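Local coordinates for protein YECBM32 (Yersinia enterocolitica, PDB 2JDA) that binds polygalacturonic acid, the backbone of pectin, as a periplasmic carbohydrate-binding module of the F5/8 type C family, at residues Q54-I59 / V108-I113; I10-A15 / Q47-K52; F73-S78 / Q85-G90. One frame throughout, in Å; residues are numbered along the deposited sequence.

Contact 1: residues Q54-I59 / V108-I113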
ATOM      1  N   GLN A  54       6.512  -9.007 -13.177  1.00 13.16           N
ATOM      2  CA  GLN A  54       5.267  -9.478 -13.719  1.00 12.88           C
ATOM      3  C   GLN A  54       4.271  -8.339 -13.930  1.00 12.38           C
ATOM      4  O   GLN A  54       4.492  -7.217 -13.470  1.00 11.91           O
ATOM      5  CB  GLN A  54       4.665 -10.519 -12.815  1.00 13.86           C
ATOM      6  CG  GLN A  54       4.305  -9.987 -11.421  1.00 14.63           C
ATOM      7  CD  GLN A  54       4.039 -11.124 -10.459  1.00 17.76           C
ATOM      8  OE1 GLN A  54       2.940 -11.683 -10.454  1.00 20.61           O
ATOM      9  NE2 GLN A  54       5.048 -11.478  -9.679  1.00 18.83           N
ATOM     10  N   SER A  55       3.174  -8.630 -14.614  1.00 12.38           N
ATOM     11  CA  SER A  55       2.164  -7.641 -14.927  1.00 13.01           C
ATOM     12  C   SER A  55       1.356  -7.338 -13.702  1.00 12.67           C
ATOM     13  O   SER A  55       0.969  -8.249 -12.952  1.00 13.77           O
ATOM     14  CB  SER A  55       1.271  -8.155 -16.030  1.00 13.94           C
ATOM     15  OG  SER A  55       2.081  -8.422 -17.174  1.00 18.26           O
ATOM     16  N   ILE A  56       1.150  -6.039 -13.486  1.00 12.19           N
ATOM     17  CA  ILE A  56       0.394  -5.511 -12.340  1.00 12.53           C
ATOM     18  C   ILE A  56      -0.800  -4.753 -12.879  1.00 11.50           C
ATOM     19  O   ILE A  56      -0.635  -3.833 -13.707  1.00 12.91           O
ATOM     20  CB  ILE A  56       1.245  -4.512 -11.516  1.00 13.58           C
ATOM     21  CG1 ILE A  56       2.666  -4.976 -11.295  1.00 18.67           C
ATOM     22  CG2 ILE A  56       0.500  -4.093 -10.283  1.00 14.89           C
ATOM     23  CD1 ILE A  56       2.716  -6.103 -10.503  1.00 19.44           C
ATOM     24  N   GLU A  57      -1.981  -5.118 -12.416  1.00 13.13           N
ATOM     25  CA  GLU A  57      -3.216  -4.491 -12.871  1.00 14.67           C
ATOM     26  C   GLU A  57      -4.051  -3.891 -11.771  1.00 13.03           C
ATOM     27  O   GLU A  57      -4.906  -3.049 -12.066  1.00 14.33           O
ATOM     28  CB  GLU A  57      -4.058  -5.443 -13.679  1.00 17.59           C
ATOM     29  CG  GLU A  57      -4.607  -6.630 -13.023  1.00 21.86           C
ATOM     30  CD  GLU A  57      -5.532  -7.368 -13.968  1.00 29.57           C
ATOM     31  OE1 GLU A  57      -4.998  -7.821 -15.023  1.00 33.19           O
ATOM     32  OE2 GLU A  57      -6.780  -7.431 -13.697  1.00 34.83           O
ATOM     33  N   ASN A  58      -3.832  -4.274 -10.507  1.00 11.99           N
ATOM     34  CA  ASN A  58      -4.560  -3.603  -9.431  1.00 11.42           C
ATOM     35  C   ASN A  58      -3.793  -3.711  -8.122  1.00 11.09           C
ATOM     36  O   ASN A  58      -2.900  -4.543  -8.003  1.00 11.09           O
ATOM     37  CB  ASN A  58      -6.007  -4.066  -9.291  1.00 11.92           C
ATOM     38  CG  ASN A  58      -6.188  -5.355  -8.622  1.00 11.60           C
ATOM     39  OD1 ASN A  58      -5.662  -5.582  -7.535  1.00 12.90           O
ATOM     40  ND2 ASN A  58      -6.966  -6.246  -9.254  1.00 14.05           N
ATOM     41  N   ILE A  59      -4.135  -2.837  -7.192  1.00 10.51           N
ATOM     42  CA  ILE A  59      -3.645  -2.911  -5.821  1.00 10.98           C
ATOM     43  C   ILE A  59      -4.856  -2.794  -4.906  1.00 11.37           C
ATOM     44  O   ILE A  59      -5.632  -1.851  -5.005  1.00 12.58           O
ATOM     45  CB  ILE A  59      -2.632  -1.796  -5.548  1.00 13.05           C
ATOM     46  CG1 ILE A  59      -1.378  -1.962  -6.405  1.00 13.32           C
ATOM     47  CG2 ILE A  59      -2.315  -1.747  -4.061  1.00 14.56           C
ATOM     48  CD1 ILE A  59      -0.531  -0.676  -6.611  1.00 15.40           C
ATOM     49  N   VAL A 108       1.161  -2.329 -15.783  1.00 10.88           N
ATOM     50  CA  VAL A 108       2.609  -2.159 -15.876  1.00 11.73           C
ATOM     51  C   VAL A 108       3.288  -3.471 -15.540  1.00 10.32           C
ATOM     52  O   VAL A 108       2.673  -4.384 -15.012  1.00 12.21           O
ATOM     53  CB  VAL A 108       3.121  -1.050 -14.916  1.00 12.18           C
ATOM     54  CG1 VAL A 108       2.418   0.273 -15.189  1.00 12.71           C
ATOM     55  CG2 VAL A 108       2.968  -1.440 -13.467  1.00 12.54           C
ATOM     56  N   THR A 109       4.573  -3.565 -15.878  1.00 11.17           N
ATOM     57  CA  THR A 109       5.430  -4.642 -15.440  1.00 12.06           C
ATOM     58  C   THR A 109       6.283  -4.136 -14.299  1.00 11.66           C
ATOM     59  O   THR A 109       6.907  -3.071 -14.373  1.00 12.43           O
ATOM     60  CB  THR A 109       6.301  -5.077 -16.612  1.00 13.23           C
ATOM     61  OG1 THR A 109       5.448  -5.722 -17.578  1.00 14.69           O
ATOM     62  CG2 THR A 109       7.343  -6.085 -16.168  1.00 14.71           C
ATOM     63  N   ALA A 110       6.325  -4.908 -13.207  1.00 10.51           N
ATOM     64  CA  ALA A 110       7.124  -4.503 -12.051  1.00 10.48           C
ATOM     65  C   ALA A 110       7.540  -5.719 -11.229  1.00 10.44           C
ATOM     66  O   ALA A 110       6.831  -6.726 -11.211  1.00 11.52           O
ATOM     67  CB  ALA A 110       6.361  -3.523 -11.165  1.00 11.80           C
ATOM     68  N   LYS A 111       8.684  -5.582 -10.544  1.00 10.58           N
ATOM     69  CA  LYS A 111       9.071  -6.489  -9.453  1.00 10.97           C
ATOM     70  C   LYS A 111       8.855  -5.846  -8.085  1.00 11.29           C
ATOM     71  O   LYS A 111       8.715  -6.540  -7.124  1.00 12.92           O
ATOM     72  CB  LYS A 111      10.521  -6.926  -9.598  1.00 11.84           C
ATOM     73  CG  LYS A 111      10.986  -7.927  -8.581  1.00 17.89           C
ATOM     74  CD  LYS A 111      12.352  -8.444  -8.989  1.00 22.90           C
ATOM     75  CE  LYS A 111      12.984  -9.289  -7.938  1.00 26.93           C
ATOM     76  NZ  LYS A 111      14.343  -9.705  -8.399  1.00 30.21           N
ATOM     77  N   TYR A 112       8.823  -4.517  -8.028  1.00 10.12           N
ATOM     78  CA  TYR A 112       8.694  -3.786  -6.781  1.00 10.28           C
ATOM     79  C   TYR A 112       7.586  -2.751  -6.896  1.00  9.92           C
ATOM     80  O   TYR A 112       7.456  -2.038  -7.921  1.00  9.77           O
ATOM     81  CB  TYR A 112       9.956  -3.029  -6.399  1.00 11.96           C
ATOM     82  CG  TYR A 112      11.196  -3.893  -6.313  1.00 12.00           C
ATOM     83  CD1 TYR A 112      11.620  -4.442  -5.114  1.00 13.53           C
ATOM     84  CD2 TYR A 112      11.998  -4.099  -7.424  1.00 13.41           C
ATOM     85  CE1 TYR A 112      12.768  -5.214  -5.065  1.00 14.07           C
ATOM     86  CE2 TYR A 112      13.151  -4.860  -7.352  1.00 13.73           C
ATOM     87  CZ  TYR A 112      13.531  -5.410  -6.155  1.00 14.27           C
ATOM     88  OH  TYR A 112      14.694  -6.187  -6.082  1.00 17.77           O
ATOM     89  N   ILE A 113       6.816  -2.646  -5.818  1.00  9.58           N
ATOM     90  CA  ILE A 113       5.815  -1.597  -5.659  1.00  9.52           C
ATOM     91  C   ILE A 113       6.166  -0.864  -4.393  1.00  9.23           C
ATOM     92  O   ILE A 113       6.280  -1.477  -3.346  1.00 10.07           O
ATOM     93  CB  ILE A 113       4.368  -2.180  -5.611  1.00 11.06           C
ATOM     94  CG1 ILE A 113       4.010  -2.912  -6.935  1.00 12.85           C
ATOM     95  CG2 ILE A 113       3.349  -1.086  -5.241  1.00 11.64           C
ATOM     96  CD1 ILE A 113       3.743  -1.966  -8.075  1.00 16.95           C
TER
HETATM   97  O   HOH W   1       5.030  -8.435 -17.215  1.00 18.67           O
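Gln54 and Ala110 are tied by a pair of backbone hydrogen bonds, and two residues further along Ile56 and Val108 are tied in the same way. Strand 54-59 and strand 108-110 therefore run antiparallel, though strongly twisted, with 125° between their directions. Gln54 N gives to Ala110 O at 3.0 Å, while Gln54 O receives Ala110 N. Ile56 N meets Val108 O at 2.7 Å, and Val108 N returns to Ile56 O at 3.1 Å. Each of the four residues thus has both its amide and its carbonyl satisfied across the contact. Two of the carbonyls take a further weak donor, Ser55 CA pointing its hydrogen at Val108 O and Thr109 CA at Gln54 O.

Between these pairs lies the non-hydrogen-bonded pair Ser55 and Thr109, whose hydroxyls suit an exposed position. Ser55 OG and Thr109 OG1 are 4.3 Å apart, and a water closes the gap, 2.9 Å from Ser55 OG and 2.8 Å from Thr109 OG1. Similar first torsions (chi1 -59° and -69°) set both oxygens where one water can bond to each. The opposite face, apart from Gln54, carries aliphatic groups: Ile56 CG1 rests on Ala110 CB at 4.0 Å, a small methyl that lets the branched chain lie close, and Ile56 CB meets Val108 CG2. Farther in, Ile59 CD1 slides past Ile113 CG2 at 4.1 Å, the two chains pointing opposite ways.

The amide of Gln54 turns back to the residues just before the strand, where NE2 gives to Lys52 O and Asp51 OD1. Asn134 serves the strand's other edge, ND2 giving to Ser55 O and OD1 accepting Glu57 N. Lys111 and Tyr112 form a classic beta bulge against Ser78, where the chain passes from strand 107-110 into strand 112-120. Leu50 of strand 44-50, Tyr77 of strand 71-78 and Phe105 of strand 101-105 pack against the apolar side.

Contact 2: residues I10-A15 / Q47-K52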
ATOM      1  N   ILE A  10       3.938 -11.524  -2.650  1.00 17.07           N
ATOM      2  CA  ILE A  10       4.885 -10.606  -2.008  1.00 16.63           C
ATOM      3  C   ILE A  10       5.870 -11.420  -1.198  1.00 16.30           C
ATOM      4  O   ILE A  10       5.469 -12.073  -0.204  1.00 19.67           O
ATOM      5  CB  ILE A  10       4.131  -9.576  -1.139  1.00 17.03           C
ATOM      6  CG1 ILE A  10       3.186  -8.716  -2.007  1.00 16.55           C
ATOM      7  CG2 ILE A  10       5.123  -8.690  -0.361  1.00 16.85           C
ATOM      8  CD1 ILE A  10       2.129  -7.969  -1.241  1.00 17.99           C
ATOM      9  N   VAL A  11       7.116 -11.437  -1.626  1.00 16.00           N
ATOM     10  CA  VAL A  11       8.172 -12.218  -0.944  1.00 16.79           C
ATOM     11  C   VAL A  11       9.005 -11.449   0.061  1.00 15.63           C
ATOM     12  O   VAL A  11       9.628 -12.038   0.931  1.00 16.72           O
ATOM     13  CB  VAL A  11       9.156 -12.880  -1.928  1.00 17.10           C
ATOM     14  CG1 VAL A  11       8.420 -13.841  -2.799  1.00 19.35           C
ATOM     15  CG2 VAL A  11       9.958 -11.888  -2.763  1.00 16.60           C
ATOM     16  N   ALA A  12       8.952 -10.132   0.029  1.00 14.61           N
ATOM     17  CA  ALA A  12       9.771  -9.330   0.932  1.00 13.94           C
ATOM     18  C   ALA A  12       9.136  -7.963   1.044  1.00 13.53           C
ATOM     19  O   ALA A  12       8.640  -7.436   0.063  1.00 14.05           O
ATOM     20  CB  ALA A  12      11.158  -9.227   0.437  1.00 14.62           C
ATOM     21  N   VAL A  13       9.131  -7.445   2.250  1.00 10.93           N
ATOM     22  CA  VAL A  13       8.631  -6.111   2.536  1.00 10.60           C
ATOM     23  C   VAL A  13       9.725  -5.370   3.278  1.00 11.17           C
ATOM     24  O   VAL A  13      10.356  -5.942   4.197  1.00 12.15           O
ATOM     25  CB  VAL A  13       7.343  -6.112   3.387  1.00 10.30           C
ATOM     26  CG1 VAL A  13       6.861  -4.679   3.660  1.00 12.03           C
ATOM     27  CG2 VAL A  13       6.283  -6.929   2.744  1.00 11.35           C
ATOM     28  N   THR A  14       9.949  -4.112   2.914  1.00  9.91           N
ATOM     29  CA  THR A  14      10.868  -3.234   3.632  1.00 10.06           C
ATOM     30  C   THR A  14      10.136  -1.928   3.875  1.00  9.80           C
ATOM     31  O   THR A  14       9.157  -1.607   3.197  1.00  9.80           O
ATOM     32  CB  THR A  14      12.188  -3.015   2.888  1.00 10.90           C
ATOM     33  OG1 THR A  14      11.914  -2.551   1.556  1.00 11.92           O
ATOM     34  CG2 THR A  14      12.967  -4.280   2.761  1.00 12.10           C
ATOM     35  N   ALA A  15      10.634  -1.129   4.788  1.00 10.26           N
ATOM     36  CA  ALA A  15      10.027   0.165   5.060  1.00  9.87           C
ATOM     37  C   ALA A  15      11.030   1.177   5.623  1.00  9.74           C
ATOM     38  O   ALA A  15      12.086   0.814   6.151  1.00 10.50           O
ATOM     39  CB  ALA A  15       8.845   0.009   6.000  1.00 10.20           C
ATOM     40  N   GLN A  47       7.778  -0.871   0.872  1.00  9.36           N
ATOM     41  CA  GLN A  47       8.162  -1.420  -0.431  1.00  8.60           C
ATOM     42  C   GLN A  47       7.913  -2.904  -0.455  1.00  9.03           C
ATOM     43  O   GLN A  47       8.312  -3.625   0.431  1.00 10.28           O
ATOM     44  CB  GLN A  47       9.612  -1.110  -0.728  1.00  9.96           C
ATOM     45  CG  GLN A  47      10.152  -1.678  -2.032  1.00 10.59           C
ATOM     46  CD  GLN A  47      11.591  -1.298  -2.249  1.00 11.24           C
ATOM     47  OE1 GLN A  47      11.880  -0.113  -2.360  1.00 13.63           O
ATOM     48  NE2 GLN A  47      12.506  -2.289  -2.268  1.00 14.31           N
ATOM     49  N   LEU A  48       7.190  -3.335  -1.468  1.00  9.85           N
ATOM     50  CA  LEU A  48       6.747  -4.708  -1.690  1.00  9.96           C
ATOM     51  C   LEU A  48       7.565  -5.295  -2.811  1.00 10.66           C
ATOM     52  O   LEU A  48       7.584  -4.729  -3.934  1.00 11.48           O
ATOM     53  CB  LEU A  48       5.274  -4.744  -2.047  1.00 10.97           C
ATOM     54  CG  LEU A  48       4.361  -3.952  -1.158  1.00 13.79           C
ATOM     55  CD1 LEU A  48       2.961  -3.928  -1.737  1.00 18.26           C
ATOM     56  CD2 LEU A  48       4.376  -4.453   0.258  1.00 16.32           C
ATOM     57  N   GLU A  49       8.272  -6.381  -2.540  1.00 11.74           N
ATOM     58  CA  GLU A  49       9.007  -7.113  -3.575  1.00 12.90           C
ATOM     59  C   GLU A  49       8.229  -8.346  -3.919  1.00 12.36           C
ATOM     60  O   GLU A  49       7.843  -9.108  -3.029  1.00 13.67           O
ATOM     61  CB  GLU A  49      10.410  -7.509  -3.078  1.00 13.49           C
ATOM     62  CG  GLU A  49      11.224  -8.295  -4.108  1.00 14.63           C
ATOM     63  CD  GLU A  49      12.589  -8.714  -3.594  1.00 18.71           C
ATOM     64  OE1 GLU A  49      13.132  -8.030  -2.676  1.00 19.65           O
ATOM     65  OE2 GLU A  49      13.139  -9.692  -4.194  1.00 22.04           O
ATOM     66  N   LEU A  50       7.952  -8.505  -5.213  1.00 12.90           N
ATOM     67  CA  LEU A  50       7.259  -9.683  -5.744  1.00 13.59           C
ATOM     68  C   LEU A  50       8.273 -10.783  -6.046  1.00 15.27           C
ATOM     69  O   LEU A  50       9.461 -10.527  -6.175  1.00 14.91           O
ATOM     70  CB  LEU A  50       6.455  -9.330  -6.989  1.00 13.52           C
ATOM     71  CG  LEU A  50       5.521  -8.121  -6.831  1.00 14.66           C
ATOM     72  CD1 LEU A  50       4.763  -7.876  -8.112  1.00 14.81           C
ATOM     73  CD2 LEU A  50       4.564  -8.331  -5.677  1.00 16.94           C
ATOM     74  N   ASP A  51       7.757 -11.983  -6.279  1.00 18.84           N
ATOM     75  CA  ASP A  51       8.659 -13.116  -6.571  1.00 21.28           C
ATOM     76  C   ASP A  51       9.417 -12.941  -7.888  1.00 21.63           C
ATOM     77  O   ASP A  51      10.566 -13.367  -8.051  1.00 22.97           O
ATOM     78  CB  ASP A  51       7.839 -14.421  -6.537  1.00 22.26           C
ATOM     79  CG  ASP A  51       6.777 -14.483  -7.635  1.00 26.49           C
ATOM     80  OD1 ASP A  51       5.893 -13.577  -7.730  1.00 27.94           O
ATOM     81  OD2 ASP A  51       6.757 -15.456  -8.455  1.00 28.76           O
ATOM     82  N   LYS A  52       8.782 -12.274  -8.862  1.00 21.18           N
ATOM     83  CA  LYS A  52       9.415 -11.955 -10.120  1.00 20.27           C
ATOM     84  C   LYS A  52       8.769 -10.722 -10.756  1.00 18.07           C
ATOM     85  O   LYS A  52       7.653 -10.337 -10.371  1.00 18.26           O
ATOM     86  CB  LYS A  52       9.240 -13.107 -11.133  1.00 21.77           C
ATOM     87  CG  LYS A  52       7.817 -13.507 -11.328  1.00 22.54           C
ATOM     88  CD  LYS A  52       7.616 -14.643 -12.364  1.00 27.85           C
ATOM     89  CE  LYS A  52       6.174 -15.082 -12.197  1.00 32.24           C
ATOM     90  NZ  LYS A  52       5.215 -14.270 -13.028  1.00 35.94           N
TER
HETATM   91  O   HOH W   2      11.048  -4.467  -0.298  1.00 13.86           O
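Thr14 and Gln47 lie side by side, their side chains pointing the same way from a hydrogen-bonded antiparallel pair. Thr14 OG1 occupies the crowded position between the backbone N and the carbonyl carbon (chi1 54°), which brings it to 3.5 Å from Gln47 CB. Thr14 OG1 also lies 2.8 Å from a water oxygen, which donates to Gln47 O at 3.0 Å, so the hydroxyl is linked to the neighbouring strand through solvent. Gln47 is fully extended, with CG opposite the backbone N (chi1 178°), and reaches outward until OE1 is hydrogen-bonded to a glycerol, probably from the crystallisation liquor. Polar ends suit this solvent-facing side, where the long chain of Glu49 also lies, its CB near the methyl of Ala12.

The other side is greasy. Val13 CG2 runs alongside Leu48 CD2 at 4.0 Å, and Ile10 crosses both leucines obliquely, CG1 meeting Leu50 CD2 at 3.9 Å and CD1 reaching Leu48 CD1. Branched aliphatic chains fill this layer where Leu48 also packs on Ile131 and Ile133 of strand 125-133.

Near Ile10 the register slips by one residue. Val11 N binds Glu49 O at 2.8 Å, and Ala12 N reaches the same oxygen only weakly, at 3.4 Å, while Glu49 N answers to Ala12 O. At the bulge, Val11 CG1 meets Asp51 CB, the two side chains crossing at about a right angle.

Val11 and Ala12 together facing Glu49 make a classic beta bulge, here in an edge strand of the five-stranded antiparallel sheet, one layer of the beta sandwich characteristic of F5/8 type C domains.

Contact 3: residues F73-S78 / Q85-G90; sequences FSIFYS and QPLAEG
Tyr77 and Gln85 meet side chain to side chain: Gln85 CB sits over one face of the phenol ring, 4.0 Å from the centroid of the Tyr77 ring, in a CH-pi contact offset toward the rim. The amide of Gln85 lies beside the hydroxyl, and a water joins them, 2.7 Å from Tyr77 OH and donating to Gln85 OE1. An aromatic ring with a polar end suits this spot, since the ring also touches apolar carbon, Tyr77 CD2 lying 3.6 Å from Leu87 CD2. Tyr77 CG stands between its own backbone N and carbonyl carbon (chi1 66°), and this swings the ring across toward strand 85-92. On the other side of the sheet Phe76 CE1 meets Pro86 CB, while Glu89 OE1 comes to the edge of the same ring at CZ.

These side chains are set in place by a beta hairpin with a classic bulge. Ile75 O accepts Leu87 N at 2.8 Å and, weakly, Ala88 N at 3.4 Å, so two residues answer one; Ile75 N gives to Ala88 O. Within the bulge Leu87 points toward the partner strand, where CD1 packs on Ile75 CG2. Past the bulge the pairing resumes, Tyr77 N giving to Gln85 O and Gln85 N to Tyr77 O.

At the far end Ser74 OG accepts Gly90 N at 3.0 Å and shares a water with Glu89 OE1. Gly90 has a positive phi (64°), a conformation that glycine adopts readily. Ser78 OG holds the connecting loop through Gly81 N and Asn83 O, and strand 112-120 flanks strand 71-78, with Ile113 against Tyr77.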
ATOM      1  N   PHE A  73      -0.976   9.331   0.115  1.00 10.66           N
ATOM      2  CA  PHE A  73       0.087   8.501  -0.393  1.00  9.90           C
ATOM      3  C   PHE A  73       0.282   8.598  -1.877  1.00 10.31           C
ATOM      4  O   PHE A  73      -0.580   9.098  -2.590  1.00 10.93           O
ATOM      5  CB  PHE A  73      -0.157   7.028   0.006  1.00 11.29           C
ATOM      6  CG  PHE A  73      -1.335   6.361  -0.692  1.00 11.27           C
ATOM      7  CD1 PHE A  73      -1.129   5.363  -1.653  1.00 14.89           C
ATOM      8  CD2 PHE A  73      -2.641   6.714  -0.422  1.00 12.46           C
ATOM      9  CE1 PHE A  73      -2.181   4.807  -2.288  1.00 16.06           C
ATOM     10  CE2 PHE A  73      -3.699   6.146  -1.086  1.00 11.70           C
ATOM     11  CZ  PHE A  73      -3.447   5.148  -2.009  1.00 15.53           C
ATOM     12  N   SER A  74       1.423   8.076  -2.322  1.00 10.18           N
ATOM     13  CA  SER A  74       1.809   7.925  -3.711  1.00 10.14           C
ATOM     14  C   SER A  74       2.260   6.502  -3.967  1.00 10.44           C
ATOM     15  O   SER A  74       2.723   5.853  -3.051  1.00 10.64           O
ATOM     16  CB  SER A  74       2.929   8.916  -4.098  1.00 11.05           C
ATOM     17  OG  SER A  74       2.489  10.243  -3.916  1.00 11.27           O
ATOM     18  N   ILE A  75       2.100   6.017  -5.195  1.00  9.86           N
ATOM     19  CA  ILE A  75       2.498   4.640  -5.549  1.00 10.41           C
ATOM     20  C   ILE A  75       3.428   4.666  -6.710  1.00 10.04           C
ATOM     21  O   ILE A  75       3.156   5.346  -7.706  1.00 10.36           O
ATOM     22  CB  ILE A  75       1.315   3.750  -5.963  1.00 12.14           C
ATOM     23  CG1 ILE A  75       0.194   3.809  -4.966  1.00 13.81           C
ATOM     24  CG2 ILE A  75       1.751   2.316  -6.132  1.00 14.88           C
ATOM     25  CD1 ILE A  75      -1.084   3.167  -5.455  1.00 15.92           C
ATOM     26  N   PHE A  76       4.516   3.912  -6.587  1.00  9.85           N
ATOM     27  CA  PHE A  76       5.580   3.818  -7.569  1.00 10.14           C
ATOM     28  C   PHE A  76       5.859   2.361  -7.901  1.00  9.97           C
ATOM     29  O   PHE A  76       5.598   1.467  -7.078  1.00 10.30           O
ATOM     30  CB  PHE A  76       6.881   4.488  -7.090  1.00  9.95           C
ATOM     31  CG  PHE A  76       6.725   5.933  -6.819  1.00 10.69           C
ATOM     32  CD1 PHE A  76       6.972   6.870  -7.816  1.00 11.68           C
ATOM     33  CD2 PHE A  76       6.260   6.377  -5.590  1.00 11.97           C
ATOM     34  CE1 PHE A  76       6.788   8.240  -7.546  1.00 12.33           C
ATOM     35  CE2 PHE A  76       6.079   7.716  -5.332  1.00 12.56           C
ATOM     36  CZ  PHE A  76       6.319   8.636  -6.343  1.00 12.60           C
ATOM     37  N   TYR A  77       6.369   2.142  -9.104  1.00 10.64           N
ATOM     38  CA  TYR A  77       6.774   0.803  -9.500  1.00 10.72           C
ATOM     39  C   TYR A  77       8.171   0.816 -10.108  1.00 10.71           C
ATOM     40  O   TYR A  77       8.670   1.820 -10.610  1.00 11.00           O
ATOM     41  CB  TYR A  77       5.776   0.161 -10.471  1.00 11.63           C
ATOM     42  CG  TYR A  77       5.674   0.826 -11.839  1.00 11.01           C
ATOM     43  CD1 TYR A  77       6.352   0.309 -12.939  1.00 13.56           C
ATOM     44  CD2 TYR A  77       4.923   1.981 -12.023  1.00 12.05           C
ATOM     45  CE1 TYR A  77       6.242   0.942 -14.219  1.00 14.29           C
ATOM     46  CE2 TYR A  77       4.837   2.609 -13.275  1.00 14.07           C
ATOM     47  CZ  TYR A  77       5.472   2.067 -14.366  1.00 15.34           C
ATOM     48  OH  TYR A  77       5.361   2.733 -15.594  1.00 18.13           O
ATOM     49  N   SER A  78       8.817  -0.349 -10.090  1.00 11.05           N
ATOM     50  CA  SER A  78      10.202  -0.490 -10.543  1.00 11.38           C
ATOM     51  C   SER A  78      10.515  -1.958 -10.812  1.00 11.53           C
ATOM     52  O   SER A  78       9.908  -2.853 -10.204  1.00 11.16           O
ATOM     53  CB  SER A  78      11.162  -0.005  -9.439  1.00 10.87           C
ATOM     54  OG  SER A  78      12.514  -0.115  -9.780  1.00 13.28           O
ATOM     55  N   GLN A  85       8.966   4.751 -11.260  1.00 10.61           N
ATOM     56  CA  GLN A  85       7.960   5.443 -12.036  1.00 11.44           C
ATOM     57  C   GLN A  85       6.651   5.503 -11.277  1.00 11.48           C
ATOM     58  O   GLN A  85       6.275   4.547 -10.594  1.00 11.02           O
ATOM     59  CB  GLN A  85       7.749   4.753 -13.373  1.00 14.52           C
ATOM     60  CG  GLN A  85       8.944   4.932 -14.328  1.00 18.56           C
ATOM     61  CD  GLN A  85       8.571   4.449 -15.731  1.00 23.28           C
ATOM     62  OE1 GLN A  85       8.660   3.290 -15.963  1.00 24.91           O
ATOM     63  NE2 GLN A  85       8.009   5.327 -16.577  1.00 26.81           N
ATOM     64  N   PRO A  86       5.935   6.607 -11.355  1.00 11.56           N
ATOM     65  CA  PRO A  86       4.686   6.704 -10.628  1.00 12.80           C
ATOM     66  C   PRO A  86       3.545   5.983 -11.290  1.00 12.60           C
ATOM     67  O   PRO A  86       3.355   6.114 -12.535  1.00 14.38           O
ATOM     68  CB  PRO A  86       4.422   8.191 -10.595  1.00 13.01           C
ATOM     69  CG  PRO A  86       5.050   8.660 -11.783  1.00 13.40           C
ATOM     70  CD  PRO A  86       6.259   7.851 -12.064  1.00 13.79           C
ATOM     71  N   LEU A  87       2.755   5.287 -10.468  1.00 12.98           N
ATOM     72  CA  LEU A  87       1.407   4.895 -10.876  1.00 14.02           C
ATOM     73  C   LEU A  87       0.437   6.008 -10.615  1.00 14.18           C
ATOM     74  O   LEU A  87      -0.460   6.228 -11.450  1.00 16.85           O
ATOM     75  CB  LEU A  87       0.923   3.688 -10.147  1.00 15.01           C
ATOM     76  CG  LEU A  87       1.512   2.342 -10.487  1.00 17.35           C
ATOM     77  CD1 LEU A  87       0.901   1.231  -9.624  1.00 17.91           C
ATOM     78  CD2 LEU A  87       1.328   2.025 -12.007  1.00 18.58           C
ATOM     79  N   ALA A  88       0.595   6.711  -9.496  1.00 12.88           N
ATOM     80  CA  ALA A  88      -0.150   7.894  -9.128  1.00 13.15           C
ATOM     81  C   ALA A  88       0.497   8.565  -7.932  1.00 12.85           C
ATOM     82  O   ALA A  88       1.054   7.904  -7.056  1.00 13.85           O
ATOM     83  CB  ALA A  88      -1.630   7.529  -8.821  1.00 14.34           C
ATOM     84  N   GLU A  89       0.396   9.874  -7.860  1.00 14.02           N
ATOM     85  CA  GLU A  89       0.944  10.638  -6.763  1.00 13.76           C
ATOM     86  C   GLU A  89      -0.145  11.472  -6.082  1.00 15.29           C
ATOM     87  O   GLU A  89      -1.108  11.934  -6.749  1.00 17.54           O
ATOM     88  CB  GLU A  89       2.097  11.527  -7.201  1.00 14.46           C
ATOM     89  CG  GLU A  89       3.302  10.787  -7.696  1.00 14.21           C
ATOM     90  CD  GLU A  89       4.511  11.694  -7.871  1.00 17.23           C
ATOM     91  OE1 GLU A  89       5.137  12.118  -6.857  1.00 17.37           O
ATOM     92  OE2 GLU A  89       4.871  11.939  -9.036  1.00 19.36           O
ATOM     93  N   GLY A  90      -0.006  11.664  -4.774  1.00 15.08           N
ATOM     94  CA  GLY A  90      -0.880  12.532  -3.992  1.00 16.29           C
ATOM     95  C   GLY A  90      -2.332  12.053  -3.938  1.00 16.39           C
ATOM     96  O   GLY A  90      -3.261  12.857  -3.998  1.00 20.69           O
TER
HETATM   97  O   HOH W   3       4.897  11.576  -4.242  1.00 12.32           O
HETATM   98  O   HOH W   4       6.881   2.165 -17.737  1.00 24.40           O

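How the contacts relate
Contact 2 (10-15 with 47-52) closes before contact 1 (54-59 with 108-113) opens, and contact 3 (73-78 with 85-90) is nested inside the loop that contact 1 closes. The centres of contacts 1 and 2, and of contacts 1 and 3, lie about 11 Å apart; the centres of contacts 2 and 3 are about 16 Å apart and their nearest atoms about 7 Å. Contacts 2 and 3 form the two outer pairings of one antiparallel sheet. Strand 112-120 runs between them, probably hydrogen-bonded from Ile113 O to Leu48 N on one side. In contact 1, 54-59 and 108-110 belong to the second sheet, while 112-113 enter the first, so the 108-113 corner joins both layers of the sandwich.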